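Local coordinates for protein MucR Phosphodiesterase (Pseudomonas aeruginosa, PDB 5M1T) that belongs to the EAL-domain family of phosphodiesterases and, in this crystal, holds the ligand C2E and magnesium ions, at residues M163-E174 with S194-P202; L41-Y50 with I96-Q107. All blocks are in the same frame, centred on the assembly; numbering follows the deposited sequence.

Contact 1: residues M163-E174 with S194-P202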
# COMPACT_ATOMS: atom_id res chain seq x y z
N MET A 163 -10.47 5.72 2.62
CA MET A 163 -10.49 7.17 2.88
C MET A 163 -9.22 7.68 3.60
O MET A 163 -8.96 8.88 3.63
CB MET A 163 -11.74 7.53 3.68
CG MET A 163 -13.05 7.34 2.90
SD MET A 163 -13.17 8.51 1.52
CE MET A 163 -14.59 7.92 0.61
N ARG A 164 -8.41 6.78 4.14
CA ARG A 164 -7.20 7.26 4.79
C ARG A 164 -6.34 8.11 3.84
O ARG A 164 -6.01 9.25 4.15
CB ARG A 164 -6.39 6.12 5.40
CG ARG A 164 -5.22 6.61 6.25
CD ARG A 164 -4.17 5.52 6.44
NE ARG A 164 -3.68 5.02 5.16
CZ ARG A 164 -2.68 5.55 4.45
NH1 ARG A 164 -2.03 6.60 4.91
NH2 ARG A 164 -2.31 5.02 3.29
N ASP A 165 -5.97 7.58 2.68
CA ASP A 165 -5.30 8.43 1.68
C ASP A 165 -6.04 8.29 0.34
O ASP A 165 -5.67 7.48 -0.51
CB ASP A 165 -3.82 8.05 1.55
CG ASP A 165 -3.06 8.96 0.60
OD1 ASP A 165 -3.69 9.69 -0.20
OD2 ASP A 165 -1.81 8.92 0.63
N ALA A 166 -7.09 9.08 0.18
CA ALA A 166 -8.02 8.91 -0.94
C ALA A 166 -7.39 9.07 -2.32
O ALA A 166 -7.79 8.39 -3.27
CB ALA A 166 -9.20 9.84 -0.79
N ASP A 167 -6.42 9.97 -2.45
CA ASP A 167 -5.70 10.11 -3.71
C ASP A 167 -4.93 8.86 -4.08
O ASP A 167 -4.90 8.48 -5.24
CB ASP A 167 -4.77 11.31 -3.69
CG ASP A 167 -5.53 12.63 -3.82
OD1 ASP A 167 -6.60 12.71 -4.47
OD2 ASP A 167 -5.03 13.61 -3.27
N ALA A 168 -4.35 8.20 -3.09
CA ALA A 168 -3.63 6.94 -3.33
C ALA A 168 -4.59 5.80 -3.58
O ALA A 168 -4.35 4.95 -4.44
CB ALA A 168 -2.69 6.62 -2.16
N SER A 169 -5.70 5.78 -2.83
CA SER A 169 -6.73 4.75 -3.04
C SER A 169 -7.21 4.81 -4.49
O SER A 169 -7.53 3.77 -5.10
CB SER A 169 -7.94 4.94 -2.12
OG SER A 169 -7.57 4.84 -0.76
N LEU A 170 -7.27 6.03 -5.03
CA LEU A 170 -7.83 6.25 -6.36
C LEU A 170 -6.94 5.64 -7.42
O LEU A 170 -7.42 4.97 -8.33
CB LEU A 170 -8.02 7.76 -6.61
CG LEU A 170 -9.06 8.21 -7.63
CD1 LEU A 170 -10.44 7.60 -7.40
CD2 LEU A 170 -9.20 9.73 -7.61
N VAL A 171 -5.64 5.82 -7.28
CA VAL A 171 -4.70 5.27 -8.25
C VAL A 171 -4.82 3.75 -8.24
O VAL A 171 -4.97 3.13 -9.29
CB VAL A 171 -3.26 5.73 -7.97
CG1 VAL A 171 -2.24 4.88 -8.71
CG2 VAL A 171 -3.11 7.22 -8.32
N ILE A 172 -4.80 3.16 -7.05
CA ILE A 172 -4.94 1.70 -6.90
C ILE A 172 -6.28 1.15 -7.43
O ILE A 172 -6.32 0.20 -8.22
CB ILE A 172 -4.76 1.24 -5.45
CG1 ILE A 172 -3.34 1.51 -4.95
CG2 ILE A 172 -5.01 -0.25 -5.34
CD1 ILE A 172 -3.25 1.69 -3.43
N LEU A 173 -7.38 1.75 -7.00
CA LEU A 173 -8.68 1.22 -7.39
C LEU A 173 -8.97 1.42 -8.89
O LEU A 173 -9.57 0.56 -9.52
CB LEU A 173 -9.78 1.81 -6.51
CG LEU A 173 -9.74 1.40 -5.04
CD1 LEU A 173 -10.79 2.14 -4.24
CD2 LEU A 173 -9.93 -0.09 -4.84
N GLU A 174 -8.56 2.55 -9.46
CA GLU A 174 -8.70 2.76 -10.90
C GLU A 174 -8.01 1.66 -11.71
O GLU A 174 -8.59 1.13 -12.65
CB GLU A 174 -8.17 4.15 -11.34
CG GLU A 174 -9.07 5.35 -11.01
CD GLU A 174 -10.49 5.27 -11.59
OE1 GLU A 174 -10.79 4.31 -12.36
OE2 GLU A 174 -11.33 6.16 -11.27
N SER A 194 -15.34 11.31 2.48
CA SER A 194 -15.56 12.50 1.66
C SER A 194 -16.54 12.13 0.55
O SER A 194 -16.26 11.21 -0.25
CB SER A 194 -14.25 12.92 1.01
OG SER A 194 -14.50 13.59 -0.21
N LEU A 195 -17.67 12.84 0.49
CA LEU A 195 -18.63 12.61 -0.61
C LEU A 195 -18.00 12.84 -1.96
O LEU A 195 -18.35 12.16 -2.94
CB LEU A 195 -19.88 13.47 -0.49
CG LEU A 195 -20.87 13.06 0.60
CD1 LEU A 195 -22.10 13.94 0.51
CD2 LEU A 195 -21.33 11.62 0.46
N LEU A 196 -17.08 13.78 -2.02
CA LEU A 196 -16.33 14.01 -3.26
C LEU A 196 -15.58 12.76 -3.72
O LEU A 196 -15.76 12.29 -4.84
CB LEU A 196 -15.36 15.17 -3.09
CG LEU A 196 -14.59 15.50 -4.36
CD1 LEU A 196 -15.55 15.73 -5.53
CD2 LEU A 196 -13.69 16.72 -4.10
N TYR A 197 -14.75 12.20 -2.86
CA TYR A 197 -13.99 11.01 -3.24
C TYR A 197 -14.88 9.78 -3.28
O TYR A 197 -14.59 8.84 -4.02
CB TYR A 197 -12.80 10.76 -2.31
CG TYR A 197 -11.65 11.65 -2.59
CD1 TYR A 197 -10.76 11.36 -3.62
CD2 TYR A 197 -11.43 12.77 -1.81
CE1 TYR A 197 -9.67 12.21 -3.88
CE2 TYR A 197 -10.37 13.63 -2.04
CZ TYR A 197 -9.48 13.35 -3.07
OH TYR A 197 -8.43 14.23 -3.27
N LEU A 198 -15.95 9.78 -2.51
CA LEU A 198 -16.87 8.66 -2.60
C LEU A 198 -17.46 8.54 -4.02
O LEU A 198 -17.66 7.44 -4.52
CB LEU A 198 -17.96 8.79 -1.54
CG LEU A 198 -18.74 7.54 -1.18
CD1 LEU A 198 -17.83 6.33 -0.97
CD2 LEU A 198 -19.57 7.81 0.06
N LYS A 199 -17.67 9.67 -4.68
CA LYS A 199 -18.18 9.67 -6.06
C LYS A 199 -17.04 9.34 -7.06
O LYS A 199 -17.24 8.61 -8.03
CB LYS A 199 -18.85 11.03 -6.34
CG LYS A 199 -19.38 11.26 -7.74
CD LYS A 199 -20.40 10.21 -8.13
CE LYS A 199 -20.60 10.18 -9.65
NZ LYS A 199 -21.33 8.94 -10.04
N ARG A 200 -15.84 9.85 -6.80
CA ARG A 200 -14.72 9.63 -7.71
C ARG A 200 -14.21 8.21 -7.74
O ARG A 200 -13.75 7.78 -8.76
CB ARG A 200 -13.55 10.55 -7.37
CG ARG A 200 -13.75 11.95 -7.90
CD ARG A 200 -12.45 12.69 -8.16
NE ARG A 200 -12.75 14.12 -8.26
CZ ARG A 200 -11.93 15.11 -7.89
NH1 ARG A 200 -10.72 14.84 -7.37
NH2 ARG A 200 -12.34 16.37 -8.04
N LEU A 201 -14.28 7.50 -6.61
CA LEU A 201 -13.82 6.13 -6.56
C LEU A 201 -14.67 5.24 -7.47
O LEU A 201 -15.88 5.37 -7.53
CB LEU A 201 -13.84 5.59 -5.11
CG LEU A 201 -12.91 6.26 -4.09
CD1 LEU A 201 -13.09 5.66 -2.71
CD2 LEU A 201 -11.45 6.18 -4.50
N PRO A 202 -14.02 4.32 -8.20
CA PRO A 202 -14.74 3.39 -9.09
C PRO A 202 -15.27 2.19 -8.33
O PRO A 202 -15.04 1.04 -8.72
CB PRO A 202 -13.65 2.96 -10.09
CG PRO A 202 -12.39 3.06 -9.31
CD PRO A 202 -12.57 4.11 -8.23

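Contact 2: residues L41-Y50 with I96-Q107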
# COMPACT_ATOMS: atom_id res chain seq x y z
N LEU A 41 -0.31 -22.33 7.15
CA LEU A 41 -0.33 -22.75 5.74
C LEU A 41 0.43 -24.07 5.50
O LEU A 41 -0.06 -24.93 4.80
CB LEU A 41 0.28 -21.67 4.84
CG LEU A 41 -0.52 -20.40 4.65
CD1 LEU A 41 0.35 -19.35 3.99
CD2 LEU A 41 -1.76 -20.72 3.82
N GLU A 42 1.62 -24.21 6.09
CA GLU A 42 2.38 -25.48 6.00
C GLU A 42 1.56 -26.65 6.51
O GLU A 42 1.64 -27.74 5.98
CB GLU A 42 3.71 -25.41 6.76
CG GLU A 42 4.45 -26.75 6.91
CD GLU A 42 4.91 -27.38 5.59
OE1 GLU A 42 4.77 -28.62 5.44
OE2 GLU A 42 5.41 -26.65 4.70
N ARG A 43 0.74 -26.41 7.53
CA ARG A 43 -0.05 -27.48 8.13
C ARG A 43 -1.44 -27.63 7.51
O ARG A 43 -2.20 -28.46 7.98
CB ARG A 43 -0.19 -27.22 9.65
CG ARG A 43 1.11 -27.00 10.41
CD ARG A 43 1.75 -28.27 10.94
NE ARG A 43 3.22 -28.19 10.84
CZ ARG A 43 3.98 -28.76 9.87
NH1 ARG A 43 3.45 -29.50 8.90
NH2 ARG A 43 5.29 -28.58 9.87
N ARG A 44 -1.76 -26.86 6.48
CA ARG A 44 -3.10 -26.84 5.81
C ARG A 44 -4.24 -26.61 6.78
O ARG A 44 -5.32 -27.17 6.67
CB ARG A 44 -3.40 -28.09 4.98
CG ARG A 44 -2.26 -28.62 4.12
CD ARG A 44 -1.77 -27.65 3.07
NE ARG A 44 -1.26 -28.42 1.94
CZ ARG A 44 -0.97 -27.93 0.73
NH1 ARG A 44 -1.10 -26.62 0.46
NH2 ARG A 44 -0.52 -28.76 -0.21
N GLN A 45 -3.99 -25.78 7.77
CA GLN A 45 -4.98 -25.53 8.77
C GLN A 45 -5.91 -24.38 8.36
O GLN A 45 -6.97 -24.20 8.98
CB GLN A 45 -4.28 -25.27 10.10
CG GLN A 45 -3.57 -26.51 10.64
CD GLN A 45 -2.77 -26.18 11.87
OE1 GLN A 45 -2.58 -25.01 12.19
NE2 GLN A 45 -2.30 -27.19 12.57
N LEU A 46 -5.52 -23.61 7.34
CA LEU A 46 -6.32 -22.49 6.86
C LEU A 46 -7.28 -22.89 5.76
O LEU A 46 -6.89 -23.52 4.77
CB LEU A 46 -5.46 -21.29 6.42
CG LEU A 46 -4.62 -20.61 7.49
CD1 LEU A 46 -3.98 -19.31 6.97
CD2 LEU A 46 -5.42 -20.34 8.75
N VAL A 47 -8.56 -22.52 5.93
CA VAL A 47 -9.61 -22.86 4.98
C VAL A 47 -10.50 -21.66 4.68
O VAL A 47 -10.64 -20.77 5.52
CB VAL A 47 -10.49 -24.01 5.53
CG1 VAL A 47 -9.66 -25.24 5.76
CG2 VAL A 47 -11.18 -23.61 6.83
N LEU A 48 -11.12 -21.63 3.51
CA LEU A 48 -12.12 -20.60 3.21
C LEU A 48 -13.52 -21.09 3.44
O LEU A 48 -13.91 -22.17 2.99
CB LEU A 48 -12.01 -20.11 1.78
CG LEU A 48 -10.85 -19.22 1.46
CD1 LEU A 48 -10.99 -18.71 0.02
CD2 LEU A 48 -10.80 -18.04 2.41
N HIS A 49 -14.30 -20.26 4.13
CA HIS A 49 -15.74 -20.41 4.14
C HIS A 49 -16.32 -19.30 3.26
O HIS A 49 -15.68 -18.28 3.02
CB HIS A 49 -16.27 -20.37 5.55
CG HIS A 49 -15.97 -21.62 6.33
ND1 HIS A 49 -16.64 -21.96 7.49
CD2 HIS A 49 -15.08 -22.61 6.10
CE1 HIS A 49 -16.15 -23.10 7.95
NE2 HIS A 49 -15.21 -23.52 7.12
N TYR A 50 -17.52 -19.53 2.76
CA TYR A 50 -18.13 -18.67 1.80
C TYR A 50 -19.51 -18.34 2.32
O TYR A 50 -20.24 -19.24 2.73
CB TYR A 50 -18.21 -19.36 0.44
CG TYR A 50 -16.85 -19.77 -0.08
CD1 TYR A 50 -16.05 -18.88 -0.75
CD2 TYR A 50 -16.36 -21.04 0.12
CE1 TYR A 50 -14.78 -19.23 -1.20
CE2 TYR A 50 -15.09 -21.40 -0.32
CZ TYR A 50 -14.31 -20.50 -0.98
OH TYR A 50 -13.06 -20.89 -1.43
N ILE A 96 -0.74 -15.17 3.55
CA ILE A 96 -2.08 -15.67 3.85
C ILE A 96 -3.06 -15.15 2.80
O ILE A 96 -3.91 -15.87 2.32
CB ILE A 96 -2.51 -15.29 5.28
CG1 ILE A 96 -1.67 -16.09 6.29
CG2 ILE A 96 -3.99 -15.56 5.48
CD1 ILE A 96 -1.90 -15.71 7.74
N GLY A 97 -2.89 -13.89 2.42
CA GLY A 97 -3.72 -13.28 1.40
C GLY A 97 -3.48 -13.82 0.01
O GLY A 97 -4.43 -13.99 -0.75
N GLU A 98 -2.23 -14.09 -0.34
CA GLU A 98 -1.94 -14.81 -1.59
C GLU A 98 -2.70 -16.11 -1.65
O GLU A 98 -3.24 -16.46 -2.67
CB GLU A 98 -0.44 -15.12 -1.72
CG GLU A 98 0.43 -13.90 -1.94
CD GLU A 98 0.14 -13.19 -3.24
OE1 GLU A 98 0.28 -11.97 -3.23
OE2 GLU A 98 -0.25 -13.82 -4.26
N TRP A 99 -2.70 -16.86 -0.55
CA TRP A 99 -3.36 -18.15 -0.51
C TRP A 99 -4.88 -17.98 -0.61
O TRP A 99 -5.56 -18.67 -1.35
CB TRP A 99 -2.98 -18.94 0.74
CG TRP A 99 -3.71 -20.22 0.74
CD1 TRP A 99 -3.36 -21.35 0.09
CD2 TRP A 99 -4.97 -20.49 1.36
NE1 TRP A 99 -4.31 -22.31 0.27
CE2 TRP A 99 -5.30 -21.82 1.06
CE3 TRP A 99 -5.84 -19.73 2.15
CZ2 TRP A 99 -6.48 -22.42 1.51
CZ3 TRP A 99 -7.00 -20.32 2.60
CH2 TRP A 99 -7.32 -21.65 2.27
N VAL A 100 -5.41 -17.01 0.12
CA VAL A 100 -6.85 -16.70 0.04
C VAL A 100 -7.29 -16.34 -1.37
O VAL A 100 -8.25 -16.91 -1.89
CB VAL A 100 -7.20 -15.57 1.02
CG1 VAL A 100 -8.53 -14.94 0.66
CG2 VAL A 100 -7.20 -16.09 2.44
N LEU A 101 -6.59 -15.42 -2.01
CA LEU A 101 -6.91 -14.99 -3.36
C LEU A 101 -6.84 -16.15 -4.37
O LEU A 101 -7.73 -16.31 -5.19
CB LEU A 101 -5.95 -13.88 -3.78
CG LEU A 101 -6.16 -13.20 -5.14
CD1 LEU A 101 -7.56 -12.62 -5.31
CD2 LEU A 101 -5.12 -12.11 -5.25
N ASP A 102 -5.77 -16.94 -4.29
CA ASP A 102 -5.60 -18.13 -5.14
C ASP A 102 -6.78 -19.12 -5.02
O ASP A 102 -7.37 -19.47 -6.00
CB ASP A 102 -4.34 -18.89 -4.74
CG ASP A 102 -4.10 -20.09 -5.60
OD1 ASP A 102 -3.91 -19.91 -6.82
OD2 ASP A 102 -4.12 -21.23 -5.07
N GLU A 103 -7.08 -19.54 -3.80
CA GLU A 103 -8.16 -20.48 -3.52
C GLU A 103 -9.54 -19.93 -3.88
O GLU A 103 -10.41 -20.68 -4.30
CB GLU A 103 -8.14 -20.85 -2.02
CG GLU A 103 -9.28 -21.74 -1.56
CD GLU A 103 -9.17 -23.19 -2.02
OE1 GLU A 103 -8.19 -23.59 -2.69
OE2 GLU A 103 -10.11 -23.96 -1.72
N ALA A 104 -9.74 -18.64 -3.70
CA ALA A 104 -11.01 -18.02 -4.06
C ALA A 104 -11.16 -18.03 -5.58
O ALA A 104 -12.23 -18.26 -6.13
CB ALA A 104 -11.06 -16.59 -3.54
N CYS A 105 -10.08 -17.72 -6.27
CA CYS A 105 -10.13 -17.71 -7.73
C CYS A 105 -10.31 -19.11 -8.28
O CYS A 105 -11.01 -19.31 -9.24
CB CYS A 105 -8.88 -17.03 -8.34
SG CYS A 105 -8.88 -15.23 -8.14
N ARG A 106 -9.69 -20.08 -7.63
CA ARG A 106 -9.80 -21.48 -8.04
C ARG A 106 -11.24 -21.92 -7.91
O ARG A 106 -11.82 -22.53 -8.82
CB ARG A 106 -8.93 -22.37 -7.16
CG ARG A 106 -8.73 -23.78 -7.71
CD ARG A 106 -7.95 -24.70 -6.77
NE ARG A 106 -8.61 -24.89 -5.48
CZ ARG A 106 -9.65 -25.71 -5.26
NH1 ARG A 106 -10.14 -26.49 -6.22
NH2 ARG A 106 -10.20 -25.77 -4.04
N GLN A 107 -11.82 -21.59 -6.76
CA GLN A 107 -13.18 -21.94 -6.48
C GLN A 107 -14.19 -21.30 -7.43
O GLN A 107 -15.13 -21.97 -7.89
CB GLN A 107 -13.53 -21.58 -5.05
CG GLN A 107 -14.82 -22.20 -4.58
CD GLN A 107 -14.77 -23.73 -4.62
OE1 GLN A 107 -13.87 -24.36 -4.06
NE2 GLN A 107 -15.72 -24.32 -5.30
O HOH W 1 -10.25 -23.60 1.62
O HOH W 2 -12.77 -23.59 -1.39

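Contact 1: residues M163-E174 with S194-P202
Met163 reaches the start of helix 195-200 with the end of its side chain. Its chain bends at chi2, and this brings the sulfur within reach of Ser194, the residue just before that helix. Ser194 N gives a weak hydrogen bond to SD, 3.7 Å long. The methyl CE goes further in and lies 3.9 Å from Leu198 CD1. Ser194 is the N-cap of its helix: its OG takes the N-H of Tyr197 almost straight, at 3.0 Å.

Ala166 comes next. Its CB sits over one face of the Tyr197 ring, a CH-pi contact of 3.6 Å from CB to the ring centroid. Asp167 meets the same ring at its edge. There the hydroxyl Tyr197 OH donates to Asp167 OD1 at 2.7 Å, approaching from above the carboxylate plane, 38° out of it. Together they probably limit how the ring can turn.

Ser169 has its polar partner in its own part of the chain, where OG bonds to Ala162 O. Leu170 then crosses Leu201. Its CG stands anti to the backbone N (chi1 -156°), which carries CD1 to 3.4 Å from Leu201 CD2, tighter than normal carbon packing. Leu173 adds CD1 to Leu201 CD2 and lays CB against the Pro202 ring. Leu173 also touches Ile183 of strand 182-188 and Phe130, so the inner side of the contact runs into the core. At the outer end, the carboxylate of Glu174 lies against Pro202 CG, 3.7 Å from OE1.

Helices 166-174 and 195-200 run nearly parallel, 7° apart, with axes 10.7 Å from each other. Such side-by-side helices on the outside of parallel strands are characteristic of the TIM-barrel-like fold of EAL domains.

Contact 2: residues L41-Y50 with I96-Q107
Trp99 fills the tight part of this contact, with Leu41 packed over one face of its indole. Leu41 CD2 is 3.7 Å from Trp99 CG, a CH-pi contact over the five-membered ring. Trp99 CG stands anti to the backbone N (chi1 178°), and this sends the six-membered ring out to strand 46-50. There Trp99 CH2 comes within 3.2 Å of Leu46 O, while Leu48 N lies near the ring plane at the edge. On the opposite face of the indole lies Glu103 CB, of the same helix.

Leu46 crosses Ile96 at about a right angle, with CD1 4.0 Å from Ile96 CG1. Leu48 is the other central side chain. Its CD2 meets Val100 CG2, and its CD1 touches both Glu103 CG (3.8 Å) and Ala104 CB.

Leu46, Leu48 and Tyr50 alternate along the strand and all start toward the helix, which crosses it at -49°. This is the helix-on-sheet layer of the EAL domain's TIM-barrel-like fold. Val100 and Ala104 also touch Val123 of strand 120-124, and Val100 borders the bound C2E.

The other side is polar and joined by water. No direct hydrogen bond crosses between the segments. One water accepts from Leu48 N and donates only weakly to Glu103 OE2. A second accepts from Tyr50 OH at 2.7 Å and donates to Glu103 OE2, also at 2.7 Å, and to Gln107 OE1. Glu103 bends at chi2 (73°), and its carboxylate is gripped side-on by Arg106, with NE to OE1 and NH2 to OE2 (2.9 Å). This salt bridge probably steadies the carboxylate that both waters use. The Tyr50 hydroxyl rests on Gln107 CB, and its ring meets Trp111 edge-to-face.

From the N terminus, contact 2 comes first. It closes a loop of 45 residues that carries the rest of strand 46-55, strand 61-72 and helix 84-90, and brings helix 93-113 back over the first strand. Contact 1 opens later and closes a shorter loop of 19 residues, which includes strand 182-188. The two are in series, so neither nests in nor crosses the other. Their centres lie 28 Å apart and their nearest atoms about 12 Å apart, without touching. Contact 2 ties the first strand to a helix beside the C2E pocket. Contact 1 joins neighbouring helices farther round the same EAL domain.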